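Local coordinates for protein ribulose bisphosphate carboxylase (Pyrococcus horikoshii, PDB 2D69) that probably adds carbon dioxide and water to ribulose 1,5-bisphosphate, giving two molecules of 3-phosphoglycerate in an archaeal AMP degradation pathway, at residues 7-12 with 50-55; 119-124 with 292-297. All coordinates share one frame; numbering follows the deposited sequence.

Contact 1: 7-12 with 50-55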
ATOM      1  N   LYS A   7      -9.997 -28.161 -45.797  1.00 20.97           N
ATOM      2  CA  LYS A   7     -10.927 -28.526 -44.759  1.00 22.30           C
ATOM      3  C   LYS A   7     -12.218 -27.743 -44.976  1.00 23.20           C
ATOM      4  O   LYS A   7     -12.183 -26.537 -45.194  1.00 24.49           O
ATOM      5  CB  LYS A   7     -10.314 -28.243 -43.381  1.00 21.84           C
ATOM      6  CG  LYS A   7      -9.036 -29.073 -43.118  1.00 23.27           C
ATOM      7  CD  LYS A   7      -7.785 -28.318 -43.551  1.00 22.64           C
ATOM      8  CE  LYS A   7      -6.586 -29.158 -43.453  1.00 22.87           C
ATOM      9  NZ  LYS A   7      -5.455 -28.427 -44.042  1.00 21.75           N
ATOM     10  N   VAL A   8     -13.350 -28.433 -44.935  1.00 24.01           N
ATOM     11  CA  VAL A   8     -14.654 -27.828 -45.201  1.00 24.82           C
ATOM     12  C   VAL A   8     -15.515 -28.173 -44.016  1.00 25.23           C
ATOM     13  O   VAL A   8     -15.426 -29.261 -43.463  1.00 27.06           O
ATOM     14  CB  VAL A   8     -15.268 -28.340 -46.530  1.00 25.14           C
ATOM     15  CG1 VAL A   8     -16.625 -27.661 -46.839  1.00 26.28           C
ATOM     16  CG2 VAL A   8     -14.298 -28.093 -47.661  1.00 25.10           C
ATOM     17  N   GLU A   9     -16.259 -27.202 -43.535  1.00 25.14           N
ATOM     18  CA  GLU A   9     -17.201 -27.423 -42.456  1.00 24.78           C
ATOM     19  C   GLU A   9     -18.452 -26.688 -42.885  1.00 24.64           C
ATOM     20  O   GLU A   9     -18.366 -25.584 -43.432  1.00 24.75           O
ATOM     21  CB  GLU A   9     -16.632 -26.896 -41.152  1.00 24.95           C
ATOM     22  CG  GLU A   9     -17.531 -27.123 -39.952  1.00 26.75           C
ATOM     23  CD  GLU A   9     -17.627 -28.581 -39.573  1.00 29.25           C
ATOM     24  OE1 GLU A   9     -18.321 -29.322 -40.293  1.00 30.81           O
ATOM     25  OE2 GLU A   9     -17.017 -28.972 -38.547  1.00 31.40           O
ATOM     26  N   TRP A  10     -19.606 -27.319 -42.713  1.00 24.49           N
ATOM     27  CA  TRP A  10     -20.867 -26.779 -43.222  1.00 24.54           C
ATOM     28  C   TRP A  10     -21.975 -26.930 -42.180  1.00 22.88           C
ATOM     29  O   TRP A  10     -21.851 -27.718 -41.246  1.00 22.54           O
ATOM     30  CB  TRP A  10     -21.239 -27.442 -44.550  1.00 25.33           C
ATOM     31  CG  TRP A  10     -21.601 -28.899 -44.439  1.00 30.04           C
ATOM     32  CD1 TRP A  10     -22.854 -29.440 -44.524  1.00 35.18           C
ATOM     33  CD2 TRP A  10     -20.709 -30.011 -44.205  1.00 36.24           C
ATOM     34  NE1 TRP A  10     -22.806 -30.809 -44.365  1.00 37.18           N
ATOM     35  CE2 TRP A  10     -21.504 -31.191 -44.170  1.00 37.92           C
ATOM     36  CE3 TRP A  10     -19.322 -30.138 -44.036  1.00 37.42           C
ATOM     37  CZ2 TRP A  10     -20.958 -32.471 -43.959  1.00 39.00           C
ATOM     38  CZ3 TRP A  10     -18.783 -31.409 -43.817  1.00 39.98           C
ATOM     39  CH2 TRP A  10     -19.605 -32.559 -43.786  1.00 39.65           C
ATOM     40  N   TYR A  11     -23.055 -26.174 -42.344  1.00 22.01           N
ATOM     41  CA  TYR A  11     -24.082 -26.060 -41.292  1.00 21.06           C
ATOM     42  C   TYR A  11     -24.712 -27.413 -40.906  1.00 19.57           C
ATOM     43  O   TYR A  11     -24.878 -27.708 -39.740  1.00 17.28           O
ATOM     44  CB  TYR A  11     -25.161 -25.030 -41.688  1.00 21.86           C
ATOM     45  CG  TYR A  11     -24.603 -23.650 -41.972  1.00 23.19           C
ATOM     46  CD1 TYR A  11     -24.801 -23.048 -43.211  1.00 26.56           C
ATOM     47  CD2 TYR A  11     -23.844 -22.967 -41.023  1.00 25.21           C
ATOM     48  CE1 TYR A  11     -24.281 -21.765 -43.494  1.00 26.95           C
ATOM     49  CE2 TYR A  11     -23.310 -21.685 -41.296  1.00 26.85           C
ATOM     50  CZ  TYR A  11     -23.530 -21.102 -42.540  1.00 28.75           C
ATOM     51  OH  TYR A  11     -23.024 -19.853 -42.858  1.00 30.19           O
ATOM     52  N   LEU A  12     -24.982 -28.262 -41.877  1.00 18.39           N
ATOM     53  CA  LEU A  12     -25.692 -29.507 -41.610  1.00 18.31           C
ATOM     54  C   LEU A  12     -24.791 -30.501 -40.863  1.00 18.66           C
ATOM     55  O   LEU A  12     -25.282 -31.468 -40.247  1.00 18.95           O
ATOM     56  CB  LEU A  12     -26.204 -30.119 -42.921  1.00 18.78           C
ATOM     57  CG  LEU A  12     -27.274 -29.405 -43.766  1.00 18.70           C
ATOM     58  CD1 LEU A  12     -27.585 -30.165 -45.066  1.00 17.48           C
ATOM     59  CD2 LEU A  12     -28.541 -29.220 -42.987  1.00 20.41           C
ATOM     60  N   SER A  50     -22.675 -20.498 -32.617  1.00 14.87           N
ATOM     61  CA  SER A  50     -22.448 -20.546 -31.174  1.00 15.10           C
ATOM     62  C   SER A  50     -21.273 -21.462 -30.800  1.00 15.37           C
ATOM     63  O   SER A  50     -21.005 -21.654 -29.654  1.00 13.96           O
ATOM     64  CB  SER A  50     -23.711 -20.949 -30.411  1.00 14.70           C
ATOM     65  OG  SER A  50     -24.370 -22.103 -30.920  1.00 15.08           O
ATOM     66  N   SER A  51     -20.595 -22.055 -31.770  1.00 14.77           N
ATOM     67  CA  SER A  51     -19.474 -22.940 -31.468  1.00 16.36           C
ATOM     68  C   SER A  51     -18.281 -22.567 -32.335  1.00 16.84           C
ATOM     69  O   SER A  51     -17.746 -21.512 -32.115  1.00 18.09           O
ATOM     70  CB  SER A  51     -19.876 -24.436 -31.577  1.00 15.85           C
ATOM     71  OG  SER A  51     -20.112 -24.864 -32.913  1.00 18.25           O
ATOM     72  N   ILE A  52     -17.899 -23.376 -33.320  1.00 17.58           N
ATOM     73  CA  ILE A  52     -16.659 -23.186 -34.063  1.00 18.76           C
ATOM     74  C   ILE A  52     -16.849 -22.485 -35.395  1.00 20.24           C
ATOM     75  O   ILE A  52     -15.870 -22.149 -36.078  1.00 22.22           O
ATOM     76  CB  ILE A  52     -15.928 -24.544 -34.300  1.00 19.23           C
ATOM     77  CG1 ILE A  52     -16.746 -25.527 -35.145  1.00 21.42           C
ATOM     78  CG2 ILE A  52     -15.587 -25.237 -33.031  1.00 21.28           C
ATOM     79  CD1 ILE A  52     -15.921 -26.639 -35.736  1.00 24.23           C
ATOM     80  N   GLY A  53     -18.090 -22.356 -35.849  1.00 20.73           N
ATOM     81  CA  GLY A  53     -18.350 -21.633 -37.078  1.00 21.80           C
ATOM     82  C   GLY A  53     -18.149 -22.584 -38.223  1.00 22.10           C
ATOM     83  O   GLY A  53     -17.895 -23.759 -38.000  1.00 22.35           O
ATOM     84  N   THR A  54     -18.296 -22.084 -39.436  1.00 22.93           N
ATOM     85  CA  THR A  54     -17.998 -22.857 -40.655  1.00 24.02           C
ATOM     86  C   THR A  54     -16.947 -22.123 -41.445  1.00 25.16           C
ATOM     87  O   THR A  54     -16.661 -20.930 -41.208  1.00 27.25           O
ATOM     88  CB  THR A  54     -19.198 -23.039 -41.591  1.00 22.80           C
ATOM     89  OG1 THR A  54     -19.716 -21.768 -41.949  1.00 22.75           O
ATOM     90  CG2 THR A  54     -20.379 -23.750 -40.943  1.00 22.58           C
ATOM     91  N   TRP A  55     -16.375 -22.840 -42.400  1.00 25.38           N
ATOM     92  CA  TRP A  55     -15.180 -22.369 -43.077  1.00 24.94           C
ATOM     93  C   TRP A  55     -14.730 -23.324 -44.173  1.00 23.83           C
ATOM     94  O   TRP A  55     -15.126 -24.488 -44.228  1.00 22.26           O
ATOM     95  CB  TRP A  55     -14.034 -22.229 -42.067  1.00 25.89           C
ATOM     96  CG  TRP A  55     -14.149 -23.218 -40.959  1.00 27.88           C
ATOM     97  CD1 TRP A  55     -14.747 -23.033 -39.716  1.00 32.02           C
ATOM     98  CD2 TRP A  55     -13.674 -24.551 -40.963  1.00 29.20           C
ATOM     99  NE1 TRP A  55     -14.663 -24.191 -38.972  1.00 29.02           N
ATOM    100  CE2 TRP A  55     -14.021 -25.138 -39.716  1.00 31.52           C
ATOM    101  CE3 TRP A  55     -13.031 -25.333 -41.899  1.00 31.14           C
ATOM    102  CZ2 TRP A  55     -13.721 -26.442 -39.405  1.00 32.30           C
ATOM    103  CZ3 TRP A  55     -12.750 -26.612 -41.589  1.00 31.21           C
ATOM    104  CH2 TRP A  55     -13.073 -27.156 -40.344  1.00 32.66           C
TER
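A chi1 of -178°, which sets CG opposite the backbone N, lets Glu9 lay its CB on the indole of Trp55. Glu9 CB sits over one face of the six-membered ring, 3.5 Å from its centroid, a CH-pi contact offset toward the rim. A bend at chi2 then carries the carboxylate past the ring, where Glu9 OE2 comes 3.8 Å from Ile52 CD1. Lys7 approaches the same indole from a different side: its CB lies at the ring edge, 3.4 Å from Trp55 CZ3, while its amine leads away to the carbonyl oxygen of Leu58. A wide, flat tryptophan suits this place because it can meet two side chains of strand 7-9 at once. Strands 7-9 and 55-57 form a short two-stranded antiparallel sheet; here Glu9 N donates to Trp55 O at 3.0 Å, and Lys7 bonds to Thr57 through the backbone. Thr54 points its CB toward 7-12, 3.2 Å from Glu9 O, and its small branched side chain fits between that carbonyl and the Tyr11 ring. The methyl CG2 of Thr54 meets this ring obliquely, 3.6 Å from Tyr11 CD2, and the phenol continues onto Glu41 and Arg45 of helix 39-49.

Contact 2: 119-124 with 292-297; sequences RLLDFH and GITMLA. With SO4 (sulfate ion), chain G.
Arg119 crosses Thr294 at about a right angle, its side chain extended from CG to NE. Its CB lies 3.9 Å from Gly292 O, and CG passes closer to that carbonyl, at 3.5 Å. Farther out, CD comes near both the Thr294 methyl and sulfate O3. The guanidinium then lies flat against Thr294 CG2, which stands 3.5 Å above the centre of the plane, while at the edge NH1 makes a weak hydrogen bond to O3 of the sulfate, probably an ion from the crystallisation liquor; NH2 makes a weak hydrogen bond to Thr286 O. Arginine suits the place because its aliphatic stem packs on backbone while the flat guanidinium offers a face to the methyl and keeps its N-H groups at the edge for polar partners.

The backbones pair as parallel strands, Leu120 N giving a 2.8 Å bond to Gly292 O and Thr294 N returning one to Leu120 O. Through this pairing, strand 292-293 adds catalytic-domain chain to the N-terminal sheet, beside a classic beta bulge in which Leu121 and Asp122 both face Glu29. Gly292, with phi 123°, has backbone angles at which a CB would jam against the preceding carbonyl. At the N-cap of helix 295-305, Thr294 OG1 donates to Leu121 O at 2.9 Å, from above the carbonyl plane, and accepts from Ala297 N. A valine in place of Thr294 would probably leave Ala297 N without its side-chain cap and Leu121 O without this donor. Beyond the cap, Leu296 CD2 rests 3.8 Å from Asp122 OD2, while Asp122 OD1 is salt-bridged to Lys300, and Ala297 O meets the edge of the Phe123 ring.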
ATOM      1  N   ARG A 119     -35.204 -17.225 -30.430  1.00 13.95           N
ATOM      2  CA  ARG A 119     -35.399 -16.994 -29.008  1.00 15.23           C
ATOM      3  C   ARG A 119     -34.661 -18.033 -28.251  1.00 15.82           C
ATOM      4  O   ARG A 119     -34.853 -19.208 -28.498  1.00 17.68           O
ATOM      5  CB  ARG A 119     -36.890 -17.070 -28.680  1.00 15.37           C
ATOM      6  CG  ARG A 119     -37.263 -16.344 -27.401  1.00 18.52           C
ATOM      7  CD  ARG A 119     -38.740 -16.499 -26.985  1.00 18.46           C
ATOM      8  NE  ARG A 119     -39.078 -15.518 -25.966  1.00 19.73           N
ATOM      9  CZ  ARG A 119     -40.142 -15.579 -25.157  1.00 19.45           C
ATOM     10  NH1 ARG A 119     -40.958 -16.623 -25.165  1.00 17.74           N
ATOM     11  NH2 ARG A 119     -40.349 -14.597 -24.287  1.00 19.28           N
ATOM     12  N   LEU A 120     -33.837 -17.634 -27.278  1.00 16.31           N
ATOM     13  CA  LEU A 120     -33.207 -18.585 -26.420  1.00 15.65           C
ATOM     14  C   LEU A 120     -34.174 -18.868 -25.286  1.00 15.45           C
ATOM     15  O   LEU A 120     -34.497 -17.978 -24.539  1.00 15.14           O
ATOM     16  CB  LEU A 120     -31.888 -17.992 -25.939  1.00 16.90           C
ATOM     17  CG  LEU A 120     -30.998 -18.440 -24.761  1.00 19.59           C
ATOM     18  CD1 LEU A 120     -31.458 -19.564 -23.906  1.00 19.88           C
ATOM     19  CD2 LEU A 120     -29.585 -18.658 -25.257  1.00 21.66           C
ATOM     20  N   LEU A 121     -34.625 -20.111 -25.170  1.00 15.46           N
ATOM     21  CA  LEU A 121     -35.676 -20.492 -24.241  1.00 15.11           C
ATOM     22  C   LEU A 121     -35.180 -20.889 -22.865  1.00 15.34           C
ATOM     23  O   LEU A 121     -35.797 -20.541 -21.860  1.00 16.47           O
ATOM     24  CB  LEU A 121     -36.494 -21.643 -24.802  1.00 14.85           C
ATOM     25  CG  LEU A 121     -37.105 -21.400 -26.146  1.00 15.64           C
ATOM     26  CD1 LEU A 121     -37.902 -22.657 -26.607  1.00 17.84           C
ATOM     27  CD2 LEU A 121     -38.007 -20.142 -26.096  1.00 17.53           C
ATOM     28  N   ASP A 122     -34.085 -21.632 -22.823  1.00 15.70           N
ATOM     29  CA  ASP A 122     -33.522 -22.155 -21.578  1.00 15.71           C
ATOM     30  C   ASP A 122     -32.151 -22.737 -21.866  1.00 15.75           C
ATOM     31  O   ASP A 122     -31.821 -23.049 -23.000  1.00 16.74           O
ATOM     32  CB  ASP A 122     -34.430 -23.280 -21.021  1.00 15.77           C
ATOM     33  CG  ASP A 122     -34.318 -23.470 -19.494  1.00 17.07           C
ATOM     34  OD1 ASP A 122     -33.526 -22.781 -18.827  1.00 16.17           O
ATOM     35  OD2 ASP A 122     -35.011 -24.309 -18.853  1.00 20.30           O
ATOM     36  N   PHE A 123     -31.357 -22.912 -20.822  1.00 15.60           N
ATOM     37  CA  PHE A 123     -30.097 -23.599 -20.924  1.00 15.33           C
ATOM     38  C   PHE A 123     -29.947 -24.472 -19.646  1.00 15.95           C
ATOM     39  O   PHE A 123     -30.609 -24.239 -18.592  1.00 15.75           O
ATOM     40  CB  PHE A 123     -28.942 -22.615 -21.177  1.00 15.23           C
ATOM     41  CG  PHE A 123     -28.658 -21.698 -20.000  1.00 14.77           C
ATOM     42  CD1 PHE A 123     -27.624 -21.961 -19.163  1.00 16.12           C
ATOM     43  CD2 PHE A 123     -29.434 -20.569 -19.777  1.00 14.49           C
ATOM     44  CE1 PHE A 123     -27.338 -21.099 -18.083  1.00 16.26           C
ATOM     45  CE2 PHE A 123     -29.163 -19.711 -18.652  1.00 17.39           C
ATOM     46  CZ  PHE A 123     -28.135 -19.990 -17.842  1.00 16.30           C
ATOM     47  N   HIS A 124     -29.170 -25.531 -19.776  1.00 15.78           N
ATOM     48  CA  HIS A 124     -28.983 -26.488 -18.694  1.00 16.44           C
ATOM     49  C   HIS A 124     -27.464 -26.677 -18.519  1.00 16.92           C
ATOM     50  O   HIS A 124     -26.818 -27.363 -19.307  1.00 16.58           O
ATOM     51  CB  HIS A 124     -29.733 -27.814 -19.017  1.00 17.69           C
ATOM     52  CG  HIS A 124     -31.169 -27.599 -19.448  1.00 19.11           C
ATOM     53  ND1 HIS A 124     -31.972 -26.619 -18.911  1.00 26.32           N
ATOM     54  CD2 HIS A 124     -31.921 -28.188 -20.402  1.00 25.36           C
ATOM     55  CE1 HIS A 124     -33.147 -26.612 -19.507  1.00 22.74           C
ATOM     56  NE2 HIS A 124     -33.146 -27.554 -20.417  1.00 23.08           N
ATOM     57  N   GLY A 292     -35.606 -13.255 -28.983  1.00 19.16           N
ATOM     58  CA  GLY A 292     -34.928 -12.717 -27.828  1.00 19.23           C
ATOM     59  C   GLY A 292     -34.488 -13.751 -26.823  1.00 18.94           C
ATOM     60  O   GLY A 292     -34.072 -14.840 -27.158  1.00 19.13           O
ATOM     61  N   ILE A 293     -34.505 -13.368 -25.570  1.00 19.38           N
ATOM     62  CA  ILE A 293     -34.108 -14.264 -24.502  1.00 19.67           C
ATOM     63  C   ILE A 293     -35.258 -14.265 -23.506  1.00 19.10           C
ATOM     64  O   ILE A 293     -35.791 -13.204 -23.174  1.00 19.65           O
ATOM     65  CB  ILE A 293     -32.833 -13.747 -23.843  1.00 20.05           C
ATOM     66  CG1 ILE A 293     -31.704 -13.516 -24.861  1.00 20.44           C
ATOM     67  CG2 ILE A 293     -32.347 -14.712 -22.741  1.00 22.02           C
ATOM     68  CD1 ILE A 293     -30.512 -12.830 -24.208  1.00 20.07           C
ATOM     69  N   THR A 294     -35.653 -15.441 -23.026  1.00 18.09           N
ATOM     70  CA  THR A 294     -36.791 -15.502 -22.111  1.00 16.91           C
ATOM     71  C   THR A 294     -36.391 -15.020 -20.739  1.00 16.47           C
ATOM     72  O   THR A 294     -35.220 -15.054 -20.384  1.00 14.63           O
ATOM     73  CB  THR A 294     -37.313 -16.918 -21.971  1.00 17.22           C
ATOM     74  OG1 THR A 294     -36.274 -17.753 -21.422  1.00 17.51           O
ATOM     75  CG2 THR A 294     -37.693 -17.523 -23.326  1.00 18.02           C
ATOM     76  N   MET A 295     -37.384 -14.592 -19.955  1.00 15.89           N
ATOM     77  CA  MET A 295     -37.175 -14.185 -18.577  1.00 16.40           C
ATOM     78  C   MET A 295     -36.650 -15.368 -17.760  1.00 16.40           C
ATOM     79  O   MET A 295     -35.884 -15.167 -16.831  1.00 15.05           O
ATOM     80  CB  MET A 295     -38.451 -13.597 -17.910  1.00 15.76           C
ATOM     81  CG  MET A 295     -38.213 -13.070 -16.472  1.00 17.99           C
ATOM     82  SD  MET A 295     -37.023 -11.694 -16.455  1.00 22.59           S
ATOM     83  CE  MET A 295     -36.063 -12.058 -15.044  1.00 23.47           C
ATOM     84  N   LEU A 296     -37.049 -16.590 -18.126  1.00 17.17           N
ATOM     85  CA  LEU A 296     -36.586 -17.796 -17.437  1.00 17.13           C
ATOM     86  C   LEU A 296     -35.049 -17.963 -17.541  1.00 16.61           C
ATOM     87  O   LEU A 296     -34.380 -18.274 -16.550  1.00 14.29           O
ATOM     88  CB  LEU A 296     -37.277 -19.031 -17.999  1.00 17.64           C
ATOM     89  CG  LEU A 296     -36.720 -20.389 -17.527  1.00 19.45           C
ATOM     90  CD1 LEU A 296     -36.868 -20.464 -16.011  1.00 21.91           C
ATOM     91  CD2 LEU A 296     -37.471 -21.543 -18.188  1.00 22.46           C
ATOM     92  N   ALA A 297     -34.504 -17.709 -18.732  1.00 15.57           N
ATOM     93  CA  ALA A 297     -33.068 -17.862 -18.966  1.00 16.63           C
ATOM     94  C   ALA A 297     -32.272 -16.783 -18.244  1.00 16.58           C
ATOM     95  O   ALA A 297     -31.256 -17.037 -17.619  1.00 16.10           O
ATOM     96  CB  ALA A 297     -32.768 -17.837 -20.455  1.00 15.52           C
TER
HETATM   97  S   SO4 G1003     -42.616 -19.682 -28.162  1.00115.33           S
HETATM   98  O1  SO4 G1003     -43.554 -18.650 -28.599  1.00115.34           O
HETATM   99  O2  SO4 G1003     -42.102 -20.395 -29.322  1.00115.42           O
HETATM  100  O3  SO4 G1003     -41.499 -19.059 -27.446  1.00113.30           O
HETATM  101  O4  SO4 G1003     -43.337 -20.649 -27.332  1.00115.22           O

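Overall arrangement
Contact 1 closes before contact 2 opens along the chain, and their centres stand 24 Å apart, with nearest atoms about 8 Å apart and no touch between them. Contact 1 is peripheral, its centre about 34 Å from the chain's centre, in a two-stranded antiparallel sheet; the centre of contact 2 lies about 13 Å from that point, in the separate five-stranded mixed sheet. The pairing of 7-12 with 50-55 ties the chain's start to the connection after helix 39-49, beside a second subunit whose Pro161 packs on Trp55. The pairing of 119-124 with 292-297 instead joins the N-terminal domain to the alpha/beta barrel domain, which carries the predicted substrate-binding residues.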